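PDB 6K4E: putative serine phosphatase from Pseudomonas aeruginosa, which probably removes phosphate from a phosphothreonine or phosphoserine protein partner through a magnesium-dependent PP2C domain, in a signalling pathway that controls biofilm formation. Local coordinates for residues B[82-87]-B[294-299]; B[106-111]-B[233-238]; B[185-190]-B[203-208]. All coordinates share one frame; numbering follows the deposited sequence.

Interaction 1 of 3, residues B[82-87]-B[294-299]; sequences HFILWK and TILSFR
Phe83 and Ser297 face each other as an antiparallel hydrogen-bonded pair, and their backbones satisfy one another in both directions. Ser297 N reaches Phe83 O at 3.0 Å, and Phe83 N returns the bond to Ser297 O at 3.0 Å. Two residues along, Leu85 and Ile295 repeat the exchange, with Leu85 N 2.8 Å from Ile295 O and Ile295 N 2.8 Å from Leu85 O. The non-hydrogen-bonded pairs add C-H donors, most closely Thr294 CA, 3.1 Å from Leu85 O. Strand 82-87 is thereby held as the outermost strand, within this chain, of one of the two antiparallel sheets that form the beta sandwich of the PP2C fold; strand 293-300 pairs on its other side with strand 231-236. On the face carrying Phe83, Leu85, Ile295 and Ser297, the Phe83 ring folds over its neighbour strand, chi1 79° placing CG between the backbone N and carbonyl carbon. Ser297 CB sits over one ring face as a CH-pi contact, 3.5 Å from the centroid, while its hydroxyl bonds to Phe233 O. Ile295 CG2 packs against the same ring, which helix 269-284 also covers. The opposite face looks into the sandwich. There Leu296 CD1 comes within 4.0 Å of Ile84 CD1 and touches the edge of the His82 imidazole, whose ND1 is hydrogen-bonded to Gly79 O. Trp86 and Thr294 run side by side, with Thr294 CG2 at the indole edge in its plane. Their polar atoms use different oxygens of one residue, Trp86 NE1 bonding to Asp95 O and Thr294 OG1 to Asp95 OD2.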
# COMPACT_ATOMS: atom_id res chain seq x y z
N HIS B 82 -25.28 0.13 11.58
CA HIS B 82 -24.00 0.79 11.33
C HIS B 82 -24.22 2.02 10.46
O HIS B 82 -25.24 2.09 9.75
CB HIS B 82 -22.97 -0.17 10.67
CG HIS B 82 -22.79 0.04 9.20
ND1 HIS B 82 -23.74 -0.41 8.28
CD2 HIS B 82 -21.78 0.65 8.52
CE1 HIS B 82 -23.30 -0.02 7.09
NE2 HIS B 82 -22.13 0.62 7.18
N PHE B 83 -23.23 2.93 10.43
CA PHE B 83 -23.16 4.03 9.48
C PHE B 83 -21.70 4.37 9.26
O PHE B 83 -20.88 4.12 10.14
CB PHE B 83 -24.02 5.25 9.85
CG PHE B 83 -23.49 6.21 10.89
CD1 PHE B 83 -22.38 7.02 10.62
CD2 PHE B 83 -24.19 6.41 12.08
CE1 PHE B 83 -21.93 7.94 11.56
CE2 PHE B 83 -23.75 7.35 13.01
CZ PHE B 83 -22.63 8.11 12.75
N ILE B 84 -21.38 4.86 8.06
CA ILE B 84 -20.02 5.23 7.69
C ILE B 84 -19.99 6.64 7.19
O ILE B 84 -20.82 7.03 6.37
CB ILE B 84 -19.34 4.22 6.70
CG1 ILE B 84 -17.89 4.62 6.36
CG2 ILE B 84 -20.14 3.97 5.45
CD1 ILE B 84 -16.93 4.68 7.59
N LEU B 85 -19.07 7.40 7.71
CA LEU B 85 -18.81 8.76 7.27
C LEU B 85 -17.34 8.73 6.85
O LEU B 85 -16.48 8.47 7.68
CB LEU B 85 -19.04 9.76 8.43
CG LEU B 85 -19.43 11.20 8.07
CD1 LEU B 85 -19.66 12.04 9.33
CD2 LEU B 85 -18.36 11.89 7.19
N TRP B 86 -17.06 8.88 5.56
CA TRP B 86 -15.67 8.79 5.11
C TRP B 86 -15.43 9.85 4.08
O TRP B 86 -15.92 9.72 2.97
CB TRP B 86 -15.36 7.39 4.56
CG TRP B 86 -13.92 7.21 4.17
CD1 TRP B 86 -12.85 7.04 5.00
CD2 TRP B 86 -13.40 7.17 2.83
NE1 TRP B 86 -11.70 6.89 4.25
CE2 TRP B 86 -12.01 6.94 2.92
CE3 TRP B 86 -13.99 7.26 1.55
CZ2 TRP B 86 -11.20 6.79 1.79
CZ3 TRP B 86 -13.18 7.15 0.43
CH2 TRP B 86 -11.80 6.91 0.56
N LYS B 87 -14.70 10.90 4.45
CA LYS B 87 -14.47 12.01 3.54
C LYS B 87 -13.00 12.41 3.58
O LYS B 87 -12.63 13.19 4.46
CB LYS B 87 -15.42 13.20 3.89
CG LYS B 87 -15.25 14.52 3.08
CD LYS B 87 -15.61 14.45 1.58
CE LYS B 87 -15.24 15.72 0.85
NZ LYS B 87 -13.78 15.81 0.57
N THR B 294 -13.41 10.54 9.17
CA THR B 294 -13.94 9.18 9.27
C THR B 294 -14.67 9.05 10.56
O THR B 294 -14.14 9.40 11.61
CB THR B 294 -12.88 8.06 9.19
OG1 THR B 294 -11.97 8.37 8.15
CG2 THR B 294 -13.52 6.66 8.89
N ILE B 295 -15.91 8.55 10.47
CA ILE B 295 -16.72 8.17 11.61
C ILE B 295 -17.35 6.82 11.25
O ILE B 295 -18.12 6.74 10.31
CB ILE B 295 -17.79 9.20 12.09
CG1 ILE B 295 -17.16 10.55 12.44
CG2 ILE B 295 -18.60 8.62 13.28
CD1 ILE B 295 -18.20 11.54 13.08
N LEU B 296 -17.01 5.79 12.01
CA LEU B 296 -17.60 4.47 11.86
C LEU B 296 -18.41 4.20 13.11
O LEU B 296 -17.89 4.23 14.23
CB LEU B 296 -16.54 3.39 11.59
CG LEU B 296 -17.02 1.97 11.25
CD1 LEU B 296 -18.22 1.98 10.30
CD2 LEU B 296 -15.88 1.13 10.72
N SER B 297 -19.73 4.05 12.92
CA SER B 297 -20.63 3.83 14.02
C SER B 297 -21.29 2.51 13.87
O SER B 297 -21.47 2.06 12.75
CB SER B 297 -21.66 4.95 14.10
OG SER B 297 -22.60 4.77 15.15
N PHE B 298 -21.60 1.88 15.00
CA PHE B 298 -22.23 0.56 15.14
C PHE B 298 -23.07 0.50 16.40
O PHE B 298 -22.79 1.21 17.36
CB PHE B 298 -21.17 -0.55 15.11
CG PHE B 298 -20.09 -0.49 16.16
CD1 PHE B 298 -18.99 0.35 16.02
CD2 PHE B 298 -20.14 -1.32 17.27
CE1 PHE B 298 -17.97 0.37 16.99
CE2 PHE B 298 -19.12 -1.28 18.23
CZ PHE B 298 -18.03 -0.45 18.08
N ARG B 299 -24.14 -0.28 16.39
CA ARG B 299 -25.04 -0.33 17.52
C ARG B 299 -25.36 -1.76 17.93
O ARG B 299 -25.51 -2.62 17.06
CB ARG B 299 -26.32 0.45 17.18
CG ARG B 299 -27.44 0.33 18.19
CD ARG B 299 -28.50 1.35 17.94
NE ARG B 299 -29.71 1.06 18.69
CZ ARG B 299 -30.16 1.78 19.71
NH1 ARG B 299 -29.47 2.83 20.14
NH2 ARG B 299 -31.29 1.45 20.32

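Interaction 2 of 3, residues B[106-111]-B[233-238]; sequences YLIGVV and FYLSTD. With MG (magnesium ion), chain H; MG (magnesium ion), chain F.
Val110 and Leu235 face each other across two stacked strands whose N-to-C directions differ by 33° and whose axes approach to 6.9 Å, with no hydrogen bond between them. This is the interior of the PP2C beta sandwich, where strand 105-113 of one sheet lies over strand 231-236 of the other. Val110 straddles its partner: CG1 and CG2 each lie 4.0 Å from Leu235 CB. With CG anti to the carbonyl carbon (chi1 -81°), the Leu235 chain reaches across so that CD1 rests on the backbone, 3.8 Å from Gly109 CA. Towards the metal end, Thr237 turns CG2 to Val111 O, while Thr237 OG1 is hydrogen-bonded to Asp95 OD2. Ser236 OG closes back on Thr237 O at 2.8 Å, on a lone pair in the carbonyl plane. Asp238 follows directly, its carboxylate bridging two magnesium ions: OD1 binds one at 2.3 Å and OD2 the other at 2.2 Å. Asp112 and Asp291 join OD1 on the first ion, and three waters complete its shell. Apolar packing between the strands thus gives way, within three residues of Leu235, to an acidic centre whose gathered carboxylate charge is probably balanced by magnesium.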
# COMPACT_ATOMS: atom_id res chain seq x y z
N TYR B 106 -18.13 -9.39 15.77
CA TYR B 106 -17.38 -8.78 14.68
C TYR B 106 -16.28 -7.89 15.14
O TYR B 106 -16.34 -7.31 16.25
CB TYR B 106 -18.31 -8.02 13.70
CG TYR B 106 -19.21 -7.00 14.36
CD1 TYR B 106 -18.82 -5.67 14.47
CD2 TYR B 106 -20.48 -7.34 14.82
CE1 TYR B 106 -19.65 -4.72 15.06
CE2 TYR B 106 -21.30 -6.41 15.44
CZ TYR B 106 -20.90 -5.09 15.53
OH TYR B 106 -21.73 -4.18 16.15
N LEU B 107 -15.31 -7.71 14.24
CA LEU B 107 -14.19 -6.80 14.45
C LEU B 107 -14.47 -5.58 13.62
O LEU B 107 -14.80 -5.70 12.47
CB LEU B 107 -12.87 -7.44 14.03
CG LEU B 107 -11.62 -6.54 14.14
CD1 LEU B 107 -11.18 -6.34 15.63
CD2 LEU B 107 -10.52 -7.11 13.36
N ILE B 108 -14.35 -4.40 14.23
CA ILE B 108 -14.60 -3.13 13.54
C ILE B 108 -13.57 -2.09 14.01
O ILE B 108 -13.23 -2.04 15.19
CB ILE B 108 -16.07 -2.75 13.74
CG1 ILE B 108 -16.51 -1.62 12.79
CG2 ILE B 108 -16.40 -2.44 15.22
CD1 ILE B 108 -18.15 -1.42 12.65
N GLY B 109 -13.07 -1.28 13.10
CA GLY B 109 -12.07 -0.28 13.47
C GLY B 109 -11.84 0.84 12.48
O GLY B 109 -12.35 0.80 11.37
N VAL B 110 -11.10 1.87 12.91
CA VAL B 110 -10.73 3.04 12.11
C VAL B 110 -9.24 3.23 12.26
O VAL B 110 -8.67 2.88 13.30
CB VAL B 110 -11.49 4.35 12.46
CG1 VAL B 110 -12.97 4.26 12.13
CG2 VAL B 110 -11.24 4.79 13.92
N VAL B 111 -8.60 3.79 11.23
CA VAL B 111 -7.14 3.99 11.24
C VAL B 111 -6.87 5.34 10.62
O VAL B 111 -7.48 5.68 9.61
CB VAL B 111 -6.35 2.85 10.48
CG1 VAL B 111 -4.86 3.08 10.57
CG2 VAL B 111 -6.69 1.45 10.99
N PHE B 233 -22.22 3.03 19.39
CA PHE B 233 -20.78 3.16 19.54
C PHE B 233 -20.25 3.94 18.37
O PHE B 233 -20.88 3.94 17.31
CB PHE B 233 -20.09 1.78 19.64
CG PHE B 233 -20.51 0.99 20.85
CD1 PHE B 233 -21.63 0.17 20.82
CD2 PHE B 233 -19.83 1.13 22.06
CE1 PHE B 233 -22.05 -0.52 21.95
CE2 PHE B 233 -20.26 0.44 23.21
CZ PHE B 233 -21.36 -0.39 23.13
N TYR B 234 -19.16 4.71 18.59
CA TYR B 234 -18.63 5.60 17.58
C TYR B 234 -17.14 5.57 17.60
O TYR B 234 -16.53 5.80 18.64
CB TYR B 234 -19.08 7.06 17.82
CG TYR B 234 -20.56 7.23 17.95
CD1 TYR B 234 -21.20 7.08 19.18
CD2 TYR B 234 -21.34 7.56 16.84
CE1 TYR B 234 -22.58 7.25 19.30
CE2 TYR B 234 -22.73 7.69 16.95
CZ TYR B 234 -23.33 7.56 18.18
OH TYR B 234 -24.67 7.71 18.29
N LEU B 235 -16.56 5.33 16.43
CA LEU B 235 -15.13 5.30 16.23
C LEU B 235 -14.84 6.39 15.25
O LEU B 235 -15.18 6.26 14.09
CB LEU B 235 -14.70 3.92 15.67
CG LEU B 235 -14.56 2.81 16.70
CD1 LEU B 235 -14.37 1.45 16.01
CD2 LEU B 235 -13.39 3.07 17.66
N SER B 236 -14.21 7.47 15.69
CA SER B 236 -13.89 8.57 14.80
C SER B 236 -12.40 8.88 14.85
O SER B 236 -11.80 8.84 15.91
CB SER B 236 -14.68 9.82 15.20
OG SER B 236 -14.21 10.97 14.52
N THR B 237 -11.82 9.29 13.71
CA THR B 237 -10.43 9.79 13.68
C THR B 237 -10.48 11.24 14.16
O THR B 237 -11.58 11.78 14.37
CB THR B 237 -9.82 9.66 12.27
OG1 THR B 237 -10.65 10.38 11.34
CG2 THR B 237 -9.69 8.19 11.81
N ASP B 238 -9.31 11.89 14.34
CA ASP B 238 -9.31 13.27 14.81
C ASP B 238 -9.92 14.31 13.82
O ASP B 238 -10.22 15.42 14.24
CB ASP B 238 -7.87 13.69 15.22
CG ASP B 238 -6.85 13.64 14.11
OD1 ASP B 238 -7.26 13.43 12.93
OD2 ASP B 238 -5.65 13.80 14.40
MG MG H . -4.46 13.56 16.30
MG MG F . -6.11 12.96 10.94
O HOH W 1 -4.33 13.48 11.85
O HOH W 2 -8.02 12.05 10.10
O HOH W 3 -4.85 12.91 9.26
O HOH W 4 -3.30 15.22 15.23
O HOH W 5 -2.70 12.59 15.09

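Interaction 3 of 3, residues B[185-190]-B[203-208]; sequences LAFAGA and QELKGA
Phe187 and Leu205 meet at one end of the PP2C beta sandwich, where strand 184-190 of one sheet faces the end of strand 202-205, an outermost strand of the other, and the loop that follows it. Packing is tight around the phenyl ring and the two glycines. With CG anti to the backbone N (chi1 163°), Phe187 extends towards the opposite segment and brings CE2 to 3.1 Å from Leu205 O, a short approach made obliquely to the ring. The two side chains run antiparallel alongside one another, and Phe187 CD2 lies 3.8 Å from Leu205 CB. Farther along, Gly207 N and Lys206 O come to the edge of the ring near its plane, while Gly189 N of its own strand lies over one face. The two glycines, Gly189 and Gly207, then draw the backbones together to a CA-CA distance of 4.1 Å, with no side chain on either to hold them apart.

The contact is looser at its other end. Leu185 CD2 stands 4.4 Å from Leu205 CD1, and both leucines also pack on Leu194 of strand 194-197. On the solvent side, Lys206 points away from strand 184-190 and is exposed, while Glu204, which does not touch that strand, has OE2 hydrogen-bonded to Ser193 OG. The segment therefore turns an apolar side inward and a charged one outward. Beyond the glycines the backbones form a single bridge between Ala190 and Ala208. Its hydrogen bond runs from Ala208 N to Gly189 O at 2.8 Å, and Ala208 CB lies 3.5 Å from the same Gly189 O.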
# COMPACT_ATOMS: atom_id res chain seq x y z
N LEU B 185 -17.70 -6.24 24.91
CA LEU B 185 -16.91 -5.54 23.90
C LEU B 185 -15.48 -5.41 24.38
O LEU B 185 -15.25 -5.16 25.56
CB LEU B 185 -17.57 -4.16 23.76
CG LEU B 185 -17.10 -3.19 22.72
CD1 LEU B 185 -18.30 -2.45 22.12
CD2 LEU B 185 -16.11 -2.19 23.31
N ALA B 186 -14.50 -5.57 23.45
CA ALA B 186 -13.10 -5.37 23.80
C ALA B 186 -12.61 -4.26 22.90
O ALA B 186 -12.85 -4.32 21.70
CB ALA B 186 -12.30 -6.65 23.58
N PHE B 187 -12.00 -3.23 23.46
CA PHE B 187 -11.48 -2.10 22.68
C PHE B 187 -10.00 -1.86 22.98
O PHE B 187 -9.59 -1.92 24.13
CB PHE B 187 -12.30 -0.80 22.96
CG PHE B 187 -11.61 0.48 22.52
CD1 PHE B 187 -11.45 0.79 21.17
CD2 PHE B 187 -11.06 1.34 23.46
CE1 PHE B 187 -10.75 1.93 20.77
CE2 PHE B 187 -10.38 2.49 23.06
CZ PHE B 187 -10.24 2.79 21.73
N ALA B 188 -9.23 -1.55 21.96
CA ALA B 188 -7.82 -1.16 22.12
C ALA B 188 -7.54 -0.08 21.10
O ALA B 188 -7.90 -0.24 19.94
CB ALA B 188 -6.88 -2.34 21.94
N GLY B 189 -6.93 1.01 21.54
CA GLY B 189 -6.65 2.14 20.67
C GLY B 189 -5.32 2.83 20.89
O GLY B 189 -4.79 2.85 22.00
N ALA B 190 -4.75 3.36 19.80
CA ALA B 190 -3.53 4.16 19.79
C ALA B 190 -3.96 5.54 19.26
O ALA B 190 -4.22 5.67 18.07
CB ALA B 190 -2.49 3.54 18.87
N GLN B 203 -20.00 7.82 27.20
CA GLN B 203 -18.77 7.22 27.74
C GLN B 203 -17.72 7.33 26.68
O GLN B 203 -18.01 7.20 25.50
CB GLN B 203 -18.93 5.72 28.04
CG GLN B 203 -20.03 5.36 29.01
CD GLN B 203 -19.91 3.95 29.54
OE1 GLN B 203 -20.31 3.66 30.67
NE2 GLN B 203 -19.36 3.03 28.74
N GLU B 204 -16.49 7.58 27.10
CA GLU B 204 -15.35 7.63 26.20
C GLU B 204 -14.31 6.65 26.75
O GLU B 204 -13.82 6.84 27.87
CB GLU B 204 -14.79 9.06 26.10
CG GLU B 204 -13.69 9.21 25.05
CD GLU B 204 -12.89 10.50 25.04
OE1 GLU B 204 -13.23 11.44 25.79
OE2 GLU B 204 -11.92 10.57 24.25
N LEU B 205 -14.04 5.56 26.00
CA LEU B 205 -13.02 4.58 26.34
C LEU B 205 -11.77 5.14 25.64
O LEU B 205 -11.64 5.01 24.42
CB LEU B 205 -13.38 3.18 25.81
CG LEU B 205 -14.59 2.40 26.42
CD1 LEU B 205 -14.56 0.94 26.02
CD2 LEU B 205 -14.78 2.62 27.93
N LYS B 206 -10.91 5.86 26.38
CA LYS B 206 -9.72 6.49 25.80
C LYS B 206 -8.67 5.50 25.34
O LYS B 206 -8.45 4.49 26.00
CB LYS B 206 -9.09 7.52 26.76
CG LYS B 206 -9.98 8.72 27.05
CD LYS B 206 -9.61 9.39 28.36
CE LYS B 206 -10.68 10.34 28.88
NZ LYS B 206 -11.81 9.61 29.52
N GLY B 207 -8.06 5.79 24.20
CA GLY B 207 -6.98 4.99 23.65
C GLY B 207 -5.66 5.48 24.23
O GLY B 207 -5.63 6.53 24.89
N ALA B 208 -4.58 4.72 24.01
CA ALA B 208 -3.23 5.04 24.48
C ALA B 208 -2.77 6.36 23.87
O ALA B 208 -3.22 6.72 22.78
CB ALA B 208 -2.26 3.94 24.10

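How the interactions relate
The three contacts sample one beta sandwich in different ways. Interaction 1 works within a sheet and is held by paired backbone bonds, whereas interaction 2 spans the two sheets by van der Waals packing, with no hydrogen bond across it. They share a border, since strands 293-300 and 231-236 are neighbours, and Leu296 O probably accepts a hydrogen bond from Leu235 N. Both are buried. Interaction 3 also joins the two sheets but is only partly buried, and it mixes ring packing with a single backbone bond. Leu185 ties it to the other two, touching Phe298 and Phe233. Magnesium is bound directly in interaction 2, through Asp238.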